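Local coordinates for protein alpha-fucosidase (Bifidobacterium bifidum, PDB 2EAB) that is the catalytic part of a longer bifidobacterial protein and, as a 1,2-alpha-L-fucosidase, probably hydrolyses the terminal alpha-1,2-linked fucose of glycans, at residues G37-P42 against H761-I766; V169-K172 against T177-R180; T293-T296 against T302-A305; D352-A357 against K368-T373. One frame throughout, in Å; residues are numbered along the deposited sequence.

Contact 1. Residues G37-P42 against H761-I766; sequences GNYGNP and HAPFQI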
loop_
_atom_site.group_PDB
_atom_site.type_symbol
_atom_site.label_atom_id
_atom_site.label_comp_id
_atom_site.label_asym_id
_atom_site.label_seq_id
_atom_site.Cartn_x
_atom_site.Cartn_y
_atom_site.Cartn_z
ATOM N N GLY A 37 -0.431 -13.959 -15.393
ATOM C CA GLY A 37 -1.392 -13.448 -16.364
ATOM C C GLY A 37 -0.991 -12.101 -16.933
ATOM O O GLY A 37 -0.450 -11.246 -16.217
ATOM N N ASN A 38 -1.256 -11.937 -18.231
ATOM C CA ASN A 38 -0.963 -10.717 -18.998
ATOM C C ASN A 38 0.504 -10.496 -19.360
ATOM O O ASN A 38 0.841 -9.492 -19.979
ATOM C CB ASN A 38 -1.561 -9.464 -18.334
ATOM C CG ASN A 38 -3.051 -9.327 -18.582
ATOM O OD1 ASN A 38 -3.511 -9.355 -19.725
ATOM N ND2 ASN A 38 -3.809 -9.161 -17.513
ATOM N N TYR A 39 1.370 -11.435 -18.993
ATOM C CA TYR A 39 2.793 -11.303 -19.296
ATOM C C TYR A 39 3.330 -12.418 -20.197
ATOM O O TYR A 39 4.488 -12.834 -20.074
ATOM C CB TYR A 39 3.605 -11.179 -18.011
ATOM C CG TYR A 39 3.494 -9.825 -17.344
ATOM C CD1 TYR A 39 4.433 -8.826 -17.597
ATOM C CD2 TYR A 39 2.456 -9.542 -16.462
ATOM C CE1 TYR A 39 4.355 -7.588 -16.981
ATOM C CE2 TYR A 39 2.365 -8.296 -15.840
ATOM C CZ TYR A 39 3.319 -7.335 -16.104
ATOM O OH TYR A 39 3.264 -6.116 -15.480
ATOM N N GLY A 40 2.482 -12.872 -21.120
ATOM C CA GLY A 40 2.869 -13.872 -22.119
ATOM C C GLY A 40 3.850 -13.351 -23.156
ATOM O O GLY A 40 4.596 -14.129 -23.759
ATOM N N ASN A 41 3.839 -12.038 -23.378
ATOM C CA ASN A 41 4.828 -11.381 -24.225
ATOM C C ASN A 41 6.154 -11.326 -23.467
ATOM O O ASN A 41 6.228 -10.688 -22.409
ATOM C CB ASN A 41 4.346 -9.971 -24.594
ATOM C CG ASN A 41 5.288 -9.242 -25.545
ATOM O OD1 ASN A 41 6.487 -9.517 -25.603
ATOM N ND2 ASN A 41 4.737 -8.290 -26.293
ATOM N N PRO A 42 7.203 -12.000 -23.988
ATOM C CA PRO A 42 8.491 -12.052 -23.284
ATOM C C PRO A 42 9.085 -10.681 -22.956
ATOM O O PRO A 42 9.763 -10.544 -21.940
ATOM C CB PRO A 42 9.399 -12.811 -24.259
ATOM C CG PRO A 42 8.466 -13.626 -25.078
ATOM C CD PRO A 42 7.250 -12.764 -25.253
ATOM N N HIS A 761 3.037 -12.103 -7.662
ATOM C CA HIS A 761 1.854 -12.879 -7.341
ATOM C C HIS A 761 1.836 -14.311 -7.944
ATOM O O HIS A 761 1.364 -15.213 -7.267
ATOM C CB HIS A 761 0.605 -12.054 -7.708
ATOM C CG HIS A 761 -0.701 -12.732 -7.438
ATOM N ND1 HIS A 761 -1.259 -13.648 -8.305
ATOM C CD2 HIS A 761 -1.591 -12.582 -6.427
ATOM C CE1 HIS A 761 -2.421 -14.053 -7.825
ATOM N NE2 HIS A 761 -2.648 -13.419 -6.688
ATOM N N ALA A 762 2.291 -14.573 -9.179
ATOM C CA ALA A 762 2.677 -13.640 -10.234
ATOM C C ALA A 762 1.416 -13.054 -10.880
ATOM O O ALA A 762 0.323 -13.590 -10.695
ATOM C CB ALA A 762 3.493 -14.393 -11.283
ATOM N N PRO A 763 1.551 -11.958 -11.652
ATOM C CA PRO A 763 2.737 -11.192 -12.010
ATOM C C PRO A 763 3.143 -10.208 -10.909
ATOM O O PRO A 763 2.680 -10.320 -9.766
ATOM C CB PRO A 763 2.275 -10.450 -13.262
ATOM C CG PRO A 763 0.841 -10.163 -12.981
ATOM C CD PRO A 763 0.338 -11.402 -12.287
ATOM N N PHE A 764 4.012 -9.263 -11.255
ATOM C CA PHE A 764 4.418 -8.195 -10.342
ATOM C C PHE A 764 3.201 -7.555 -9.693
ATOM O O PHE A 764 2.275 -7.130 -10.392
ATOM C CB PHE A 764 5.222 -7.137 -11.112
ATOM C CG PHE A 764 5.302 -5.781 -10.437
ATOM C CD1 PHE A 764 5.702 -5.641 -9.111
ATOM C CD2 PHE A 764 5.023 -4.638 -11.170
ATOM C CE1 PHE A 764 5.786 -4.372 -8.521
ATOM C CE2 PHE A 764 5.116 -3.373 -10.596
ATOM C CZ PHE A 764 5.493 -3.238 -9.268
ATOM N N GLN A 765 3.223 -7.511 -8.360
ATOM C CA GLN A 765 2.226 -6.824 -7.542
ATOM C C GLN A 765 2.994 -6.166 -6.409
ATOM O O GLN A 765 3.711 -6.843 -5.669
ATOM C CB GLN A 765 1.207 -7.819 -6.981
ATOM C CG GLN A 765 0.258 -8.389 -8.028
ATOM C CD GLN A 765 -0.694 -7.348 -8.576
ATOM O OE1 GLN A 765 -0.504 -6.824 -9.680
ATOM N NE2 GLN A 765 -1.722 -7.040 -7.810
ATOM N N ILE A 766 2.868 -4.854 -6.279
ATOM C CA ILE A 766 3.686 -4.118 -5.315
ATOM C C ILE A 766 3.260 -4.344 -3.860
ATOM O O ILE A 766 4.050 -4.131 -2.928
ATOM C CB ILE A 766 3.711 -2.611 -5.659
ATOM C CG1 ILE A 766 4.979 -1.942 -5.117
ATOM C CG2 ILE A 766 2.418 -1.915 -5.214
ATOM C CD1 ILE A 766 5.247 -0.565 -5.704
HETATM O O HOH W 1 -1.372 -14.501 -12.733
HETATM O O HOH W 2 1.981 -6.566 -13.157
#

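Contact 2. Residues V169-K172 against T177-R180; sequences VTFK and TYTR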
loop_
_atom_site.group_PDB
_atom_site.type_symbol
_atom_site.label_atom_id
_atom_site.label_comp_id
_atom_site.label_asym_id
_atom_site.label_seq_id
_atom_site.Cartn_x
_atom_site.Cartn_y
_atom_site.Cartn_z
ATOM N N VAL A 169 23.787 3.881 -14.920
ATOM C CA VAL A 169 24.326 2.913 -15.880
ATOM C C VAL A 169 25.719 3.375 -16.291
ATOM O O VAL A 169 25.946 4.566 -16.499
ATOM C CB VAL A 169 23.445 2.766 -17.159
ATOM C CG1 VAL A 169 23.995 1.674 -18.080
ATOM C CG2 VAL A 169 21.981 2.476 -16.815
ATOM N N THR A 170 26.648 2.428 -16.377
ATOM C CA THR A 170 27.990 2.709 -16.881
ATOM C C THR A 170 28.532 1.513 -17.655
ATOM O O THR A 170 28.226 0.368 -17.335
ATOM C CB THR A 170 28.968 3.146 -15.751
ATOM O OG1 THR A 170 30.213 3.559 -16.328
ATOM C CG2 THR A 170 29.220 2.020 -14.743
ATOM N N PHE A 171 29.322 1.795 -18.688
ATOM C CA PHE A 171 30.022 0.760 -19.444
ATOM C C PHE A 171 31.100 1.383 -20.312
ATOM O O PHE A 171 31.061 2.578 -20.597
ATOM C CB PHE A 171 29.055 -0.067 -20.306
ATOM C CG PHE A 171 28.237 0.749 -21.269
ATOM C CD1 PHE A 171 28.749 1.106 -22.516
ATOM C CD2 PHE A 171 26.948 1.154 -20.932
ATOM C CE1 PHE A 171 27.998 1.857 -23.408
ATOM C CE2 PHE A 171 26.184 1.907 -21.822
ATOM C CZ PHE A 171 26.711 2.259 -23.064
ATOM N N LYS A 172 32.059 0.557 -20.720
ATOM C CA LYS A 172 33.101 0.970 -21.647
ATOM C C LYS A 172 32.875 0.289 -22.994
ATOM O O LYS A 172 32.822 -0.937 -23.076
ATOM C CB LYS A 172 34.489 0.631 -21.092
ATOM C CG LYS A 172 35.643 1.067 -21.998
ATOM C CD LYS A 172 37.005 0.866 -21.349
ATOM C CE LYS A 172 37.386 2.047 -20.475
ATOM N NZ LYS A 172 38.820 2.002 -20.077
ATOM N N THR A 177 34.068 5.404 -22.111
ATOM C CA THR A 177 33.134 5.150 -21.016
ATOM C C THR A 177 31.891 6.021 -21.164
ATOM O O THR A 177 31.982 7.246 -21.270
ATOM C CB THR A 177 33.794 5.372 -19.635
ATOM O OG1 THR A 177 34.872 4.445 -19.472
ATOM C CG2 THR A 177 32.785 5.163 -18.501
ATOM N N TYR A 178 30.732 5.369 -21.180
ATOM C CA TYR A 178 29.448 6.056 -21.251
ATOM C C TYR A 178 28.730 5.895 -19.925
ATOM O O TYR A 178 28.690 4.798 -19.369
ATOM C CB TYR A 178 28.596 5.483 -22.385
ATOM C CG TYR A 178 29.202 5.693 -23.755
ATOM C CD1 TYR A 178 28.926 6.847 -24.488
ATOM C CD2 TYR A 178 30.057 4.742 -24.315
ATOM C CE1 TYR A 178 29.483 7.051 -25.747
ATOM C CE2 TYR A 178 30.623 4.934 -25.574
ATOM C CZ TYR A 178 30.327 6.086 -26.282
ATOM O OH TYR A 178 30.888 6.277 -27.524
ATOM N N THR A 179 28.188 6.995 -19.408
ATOM C CA THR A 179 27.401 6.930 -18.178
ATOM C C THR A 179 26.010 7.516 -18.363
ATOM O O THR A 179 25.797 8.415 -19.186
ATOM C CB THR A 179 28.081 7.632 -16.971
ATOM O OG1 THR A 179 27.964 9.052 -17.092
ATOM C CG2 THR A 179 29.552 7.237 -16.849
ATOM N N ARG A 180 25.071 6.991 -17.578
ATOM C CA ARG A 180 23.705 7.484 -17.533
ATOM C C ARG A 180 23.252 7.540 -16.090
ATOM O O ARG A 180 23.581 6.665 -15.290
ATOM C CB ARG A 180 22.771 6.585 -18.342
ATOM C CG ARG A 180 23.237 6.350 -19.769
ATOM C CD ARG A 180 22.112 5.874 -20.650
ATOM N NE ARG A 180 21.996 4.425 -20.629
ATOM C CZ ARG A 180 22.474 3.618 -21.572
ATOM N NH1 ARG A 180 23.104 4.106 -22.632
ATOM N NH2 ARG A 180 22.314 2.316 -21.453
#

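Contact 3. Residues T293-T296 against T302-A305; sequences TGET and TRVA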
loop_
_atom_site.group_PDB
_atom_site.type_symbol
_atom_site.label_atom_id
_atom_site.label_comp_id
_atom_site.label_asym_id
_atom_site.label_seq_id
_atom_site.Cartn_x
_atom_site.Cartn_y
_atom_site.Cartn_z
ATOM N N THR A 293 -9.421 19.073 -14.845
ATOM C CA THR A 293 -9.005 20.405 -14.398
ATOM C C THR A 293 -9.783 21.518 -15.095
ATOM O O THR A 293 -9.897 22.623 -14.554
ATOM C CB THR A 293 -7.517 20.668 -14.655
ATOM O OG1 THR A 293 -7.260 20.557 -16.058
ATOM C CG2 THR A 293 -6.646 19.688 -13.878
ATOM N N GLY A 294 -10.293 21.240 -16.293
ATOM C CA GLY A 294 -10.926 22.274 -17.113
ATOM C C GLY A 294 -9.956 22.966 -18.055
ATOM O O GLY A 294 -10.352 23.852 -18.815
ATOM N N GLU A 295 -8.684 22.577 -18.006
ATOM C CA GLU A 295 -7.679 23.110 -18.922
ATOM C C GLU A 295 -7.937 22.662 -20.348
ATOM O O GLU A 295 -8.471 21.573 -20.580
ATOM C CB GLU A 295 -6.284 22.633 -18.530
ATOM C CG GLU A 295 -5.728 23.204 -17.254
ATOM C CD GLU A 295 -4.510 22.435 -16.811
ATOM O OE1 GLU A 295 -4.670 21.256 -16.423
ATOM O OE2 GLU A 295 -3.397 22.993 -16.869
ATOM N N THR A 296 -7.533 23.504 -21.296
ATOM C CA THR A 296 -7.452 23.123 -22.696
ATOM C C THR A 296 -6.123 22.416 -22.936
ATOM O O THR A 296 -5.225 22.468 -22.090
ATOM C CB THR A 296 -7.478 24.359 -23.604
ATOM O OG1 THR A 296 -6.318 25.152 -23.335
ATOM C CG2 THR A 296 -8.739 25.192 -23.371
ATOM N N THR A 302 1.387 24.444 -22.101
ATOM C CA THR A 302 2.099 25.561 -21.482
ATOM C C THR A 302 2.621 25.161 -20.101
ATOM O O THR A 302 3.763 25.464 -19.746
ATOM C CB THR A 302 1.176 26.796 -21.389
ATOM O OG1 THR A 302 0.779 27.179 -22.712
ATOM C CG2 THR A 302 1.874 27.979 -20.712
ATOM N N ARG A 303 1.784 24.455 -19.344
ATOM C CA ARG A 303 2.129 24.009 -17.999
ATOM C C ARG A 303 3.329 23.058 -18.000
ATOM O O ARG A 303 4.277 23.247 -17.235
ATOM C CB ARG A 303 0.907 23.360 -17.344
ATOM C CG ARG A 303 1.165 22.779 -15.969
ATOM C CD ARG A 303 -0.112 22.639 -15.165
ATOM N NE ARG A 303 -1.127 21.746 -15.739
ATOM C CZ ARG A 303 -1.167 20.424 -15.571
ATOM N NH1 ARG A 303 -0.213 19.792 -14.894
ATOM N NH2 ARG A 303 -2.170 19.730 -16.096
ATOM N N VAL A 304 3.287 22.048 -18.863
ATOM C CA VAL A 304 4.375 21.080 -18.963
ATOM C C VAL A 304 5.658 21.749 -19.466
ATOM O O VAL A 304 6.745 21.462 -18.968
ATOM C CB VAL A 304 3.981 19.877 -19.850
ATOM C CG1 VAL A 304 5.164 18.941 -20.058
ATOM C CG2 VAL A 304 2.814 19.113 -19.216
ATOM N N ALA A 305 5.520 22.660 -20.428
ATOM C CA ALA A 305 6.669 23.407 -20.952
ATOM C C ALA A 305 7.387 24.192 -19.860
ATOM O O ALA A 305 8.621 24.240 -19.825
ATOM C CB ALA A 305 6.236 24.335 -22.081
#

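Contact 4. Residues D352-A357 against K368-T373; sequences DALLKA and KRELET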
loop_
_atom_site.group_PDB
_atom_site.type_symbol
_atom_site.label_atom_id
_atom_site.label_comp_id
_atom_site.label_asym_id
_atom_site.label_seq_id
_atom_site.Cartn_x
_atom_site.Cartn_y
_atom_site.Cartn_z
ATOM N N ASP A 352 21.003 -9.787 -8.443
ATOM C CA ASP A 352 20.480 -11.001 -9.062
ATOM C C ASP A 352 21.230 -12.258 -8.591
ATOM O O ASP A 352 20.612 -13.283 -8.297
ATOM C CB ASP A 352 20.409 -10.902 -10.598
ATOM C CG ASP A 352 21.726 -10.478 -11.256
ATOM O OD1 ASP A 352 22.701 -10.093 -10.570
ATOM O OD2 ASP A 352 21.760 -10.510 -12.507
ATOM N N ALA A 353 22.557 -12.165 -8.512
ATOM C CA ALA A 353 23.380 -13.257 -7.984
ATOM C C ALA A 353 23.047 -13.547 -6.520
ATOM O O ALA A 353 22.995 -14.708 -6.101
ATOM C CB ALA A 353 24.862 -12.941 -8.141
ATOM N N LEU A 354 22.815 -12.477 -5.760
ATOM C CA LEU A 354 22.439 -12.576 -4.353
ATOM C C LEU A 354 21.114 -13.313 -4.183
ATOM O O LEU A 354 20.999 -14.208 -3.353
ATOM C CB LEU A 354 22.359 -11.183 -3.723
ATOM C CG LEU A 354 21.966 -11.073 -2.247
ATOM C CD1 LEU A 354 23.035 -11.678 -1.354
ATOM C CD2 LEU A 354 21.735 -9.621 -1.885
ATOM N N LEU A 355 20.118 -12.933 -4.981
ATOM C CA LEU A 355 18.824 -13.602 -4.952
ATOM C C LEU A 355 18.960 -15.089 -5.285
ATOM O O LEU A 355 18.386 -15.936 -4.607
ATOM C CB LEU A 355 17.837 -12.914 -5.902
ATOM C CG LEU A 355 16.462 -13.567 -6.059
ATOM C CD1 LEU A 355 15.675 -13.555 -4.744
ATOM C CD2 LEU A 355 15.678 -12.880 -7.166
ATOM N N LYS A 356 19.741 -15.394 -6.322
ATOM C CA LYS A 356 19.956 -16.775 -6.743
ATOM C C LYS A 356 20.600 -17.609 -5.632
ATOM O O LYS A 356 20.175 -18.733 -5.379
ATOM C CB LYS A 356 20.801 -16.822 -8.017
ATOM C CG LYS A 356 20.756 -18.158 -8.740
ATOM C CD LYS A 356 21.393 -18.050 -10.116
ATOM C CE LYS A 356 21.270 -19.350 -10.891
ATOM N NZ LYS A 356 21.832 -19.216 -12.265
ATOM N N ALA A 357 21.610 -17.047 -4.971
ATOM C CA ALA A 357 22.286 -17.727 -3.863
ATOM C C ALA A 357 21.324 -17.966 -2.696
ATOM O O ALA A 357 21.329 -19.033 -2.085
ATOM C CB ALA A 357 23.501 -16.934 -3.406
ATOM N N LYS A 368 22.473 -13.331 3.357
ATOM C CA LYS A 368 21.057 -13.446 3.723
ATOM C C LYS A 368 20.560 -12.146 4.348
ATOM O O LYS A 368 19.491 -11.649 3.993
ATOM C CB LYS A 368 20.805 -14.617 4.676
ATOM C CG LYS A 368 20.912 -15.993 4.026
ATOM C CD LYS A 368 20.399 -17.090 4.947
ATOM C CE LYS A 368 18.873 -17.088 5.038
ATOM N NZ LYS A 368 18.378 -18.034 6.068
ATOM N N ARG A 369 21.341 -11.584 5.265
ATOM C CA ARG A 369 20.975 -10.314 5.880
ATOM C C ARG A 369 20.964 -9.177 4.861
ATOM O O ARG A 369 20.137 -8.270 4.958
ATOM C CB ARG A 369 21.886 -9.989 7.068
ATOM C CG ARG A 369 21.908 -11.051 8.178
ATOM C CD ARG A 369 20.523 -11.392 8.751
ATOM N NE ARG A 369 20.595 -12.603 9.574
ATOM C CZ ARG A 369 20.111 -13.798 9.234
ATOM N NH1 ARG A 369 19.471 -13.985 8.086
ATOM N NH2 ARG A 369 20.253 -14.821 10.063
ATOM N N GLU A 370 21.861 -9.230 3.877
ATOM C CA GLU A 370 21.837 -8.241 2.796
ATOM C C GLU A 370 20.522 -8.275 2.018
ATOM O O GLU A 370 19.896 -7.233 1.827
ATOM C CB GLU A 370 23.030 -8.384 1.845
ATOM C CG GLU A 370 22.992 -7.355 0.707
ATOM C CD GLU A 370 24.202 -7.389 -0.211
ATOM O OE1 GLU A 370 25.151 -8.158 0.056
ATOM O OE2 GLU A 370 24.196 -6.638 -1.208
ATOM N N LEU A 371 20.103 -9.458 1.578
ATOM C CA LEU A 371 18.860 -9.551 0.809
ATOM C C LEU A 371 17.643 -9.159 1.648
ATOM O O LEU A 371 16.771 -8.422 1.182
ATOM C CB LEU A 371 18.671 -10.940 0.187
ATOM C CG LEU A 371 17.526 -11.025 -0.835
ATOM C CD1 LEU A 371 17.750 -10.085 -2.016
ATOM C CD2 LEU A 371 17.309 -12.443 -1.324
ATOM N N GLU A 372 17.598 -9.627 2.892
ATOM C CA GLU A 372 16.481 -9.319 3.782
ATOM C C GLU A 372 16.367 -7.819 4.055
ATOM O O GLU A 372 15.274 -7.244 3.971
ATOM C CB GLU A 372 16.601 -10.129 5.078
ATOM C CG GLU A 372 16.401 -11.625 4.844
ATOM C CD GLU A 372 17.056 -12.519 5.885
ATOM O OE1 GLU A 372 17.490 -12.021 6.952
ATOM O OE2 GLU A 372 17.130 -13.741 5.625
ATOM N N THR A 373 17.489 -7.174 4.360
ATOM C CA THR A 373 17.457 -5.734 4.612
ATOM C C THR A 373 17.253 -4.910 3.340
ATOM O O THR A 373 16.631 -3.851 3.389
ATOM C CB THR A 373 18.685 -5.228 5.407
ATOM O OG1 THR A 373 19.892 -5.526 4.694
ATOM C CG2 THR A 373 18.732 -5.852 6.797
#

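Contact 1. Residues G37-P42 against H761-I766
Tyr39 lies against Pro763 where a loop of the N-terminal family 65-like region meets a cis-proline loop of the family 95 catalytic region. The peptide bonds before Ala762 and Pro763 are both cis, which folds residues 761-763 into a tight bend. The CB of Tyr39 is directed toward this loop. CG is anti to the carbonyl carbon (chi1 -75°), which brings one side of the ring to the proline. Tyr39 CD2 lies 3.3 Å from Pro763 CB, and Tyr39 CE2 lies 3.4 Å from it. The tyrosine side chain runs roughly perpendicular to that of the proline, and the proline meets the ring obliquely. At the tip, Tyr39 OH is hydrogen-bonded to a water at 2.7 Å. That water donates to Phe764 O at 2.8 Å, so the phenol reaches the loop backbone indirectly. The other part of the proline ring leans on Gly37: Pro763 CG lies 3.6 Å from Gly37 O. Helix 42-50 packs beside the pair. Its Gln48 touches both Tyr39 and Pro763 and accepts a hydrogen bond from Phe764 N. A second water spans the far end of the contact. It accepts from Gly37 N and donates to Ala762 O at 2.8 Å. Ala762 O lies near the imidazole plane of His761, whose ND1 donates to it at 2.9 Å from above the carbonyl plane.

Contact 2. Residues V169-K172 against T177-R180
Phe171 and Tyr178 pair across the strands as a hydrogen-bonded pair of the antiparallel beta hairpin formed by strands 166-173 and 176-185. The hairpin belongs to the large antiparallel sheet of the N-terminal beta-sandwich region. The segments run at 172° to each other. Phe171, Tyr178, Val169 and Arg180 share one face of the sheet. Thr170, Lys172, Thr177 and Thr179 share the other. Phe171 CG sits between the backbone N and the carbonyl carbon (chi1 57°), and this turns the ring over the neighbouring strand. Tyr178 CB lies over the ring face, 4.1 Å from the Phe171 ring centroid, in a CH-pi contact. The two rings meet obliquely, with planes at 33° and Phe171 CE1 3.7 Å from Tyr178 CD2. Arg180 comes to the edge of the Phe171 ring instead, where Arg180 NH1 lies in the ring plane, 3.9 Å from Phe171 CE2. Its chain runs beside that of Val169 in the same direction, and its NE makes a salt bridge to Glu70. A serine in place of Phe171 would probably open a gap over Tyr178 CB and take away the ring edge that Arg180 NH1 lies against. On the opposite face the contacts are lighter, as between Thr170 OG1 and Thr177 CG2 at 3.7 Å. Four backbone bonds bind the strands. Val169 and Arg180 exchange two of them, each 2.8 Å from N to O. Phe171 and Tyr178 exchange the others, and Tyr178 N meets Phe171 O at 2.9 Å, almost in line with the carbonyl bond.

Contact 3. Residues T293-T296 against T302-A305
An ST turn just ahead of helix 297-314 presents Glu295 to Arg303 of that helix, and the two form a bidentate salt bridge. The grip is side-on. Arg303 NE gives a hydrogen bond of 2.8 Å to Glu295 OE2, with an N-H...O angle of 164°. Arg303 NH2 reaches Glu295 OE1 at 2.9 Å, less straight. Both oxygens use their syn lone pairs, and the carboxylate and guanidinium planes are only 27° apart. The arginine chain starts with CG anti to the backbone N (chi1 176°) and bends at chi3, which brings the NE edge round to the acid. Thr293 fixes the acid from the other side. Its OG1 donates to the anti lone pair of Glu295 OE1 at 2.7 Å and accepts from Glu295 N at 3.1 Å, the bond that defines the turn. OE1 is therefore held by two donors. With alanine in place of Glu295, Arg303 NE is likely to lose its anionic mate and Thr293 OG1 its acceptor. Thr296 follows as the N-cap of the helix, and Glu299 bonds back to Thr296 N, as in a capping box. Arg303 NH2 also bonds to Thr282 O, at the end of strand 273-282. The adjacent Val304 rests on Ala279 and Ala281 of that strand and on Asn243 and Gln245 of strand 241-250, laying the helix against the sheet.

Contact 4. Residues D352-A357 against K368-T373
Arg369 O accepts two hydrogen bonds within helix 365-386. Thr373 OG1 reaches Arg369 O at 2.8 Å and Thr373 N reaches the same oxygen at 2.9 Å, from opposite faces of the carbonyl plane. This ties down the threonine hydroxyl inside the helix. The next residues, Glu370 and Leu371, carry the contact with helix 351-360, which comes just before in the chain. The segments cross at -112°, with their axes 9.9 Å apart at closest approach. Both helices lie in the range of the family 95 catalytic domain, a family built on an alpha/alpha barrel. Leu354 points toward the second helix, and its CD2 is the main point of touch. Leu354 CD2 meets Glu370 CG at 3.7 Å and Leu371 CB at 3.9 Å. CG of Leu354 is anti to the backbone N (chi1 180°), which carries the branch across to the other helix. The Leu354 and Leu371 side chains lie alongside each other, running in opposite senses. Leu371 CD2 goes on to meet Leu355 CD1 at 4.0 Å, so one leucine of the second helix touches two of the first. Glu370 is extended beyond CG and offers its aliphatic part to Leu354 obliquely. Its buried carboxylate is served by Ser341, whose OG is hydrogen-bonded to Glu370 OE1. Tyr358, further along helix 351-360, also touches Leu371 and bonds to Glu372 OE2. Helix 738-751 packs against helix 365-386: Leu749 touches Leu371 and Glu372, and Glu746 forms a salt bridge with Lys368.

In the fold
Contacts 1 and 4 are buried, contact 2 partly so, and contact 3 lies at the surface. Contact 1 joins the two family regions across more than 700 residues, and the other three are nested within the chain loop it closes. Contact 2 is a hairpin of the large antiparallel sheet; contact 3 ties the start of a helix that lies on strands 273-282 and 241-250 of the same sheet. Their centres are about 36 Å apart. Contact 4 belongs to the catalytic region. Chemistry follows place. Backbone bonds rule in the sheet, charge at the surface, leucine packing between helices, and a ring-proline touch with bridging waters at the regional boundary.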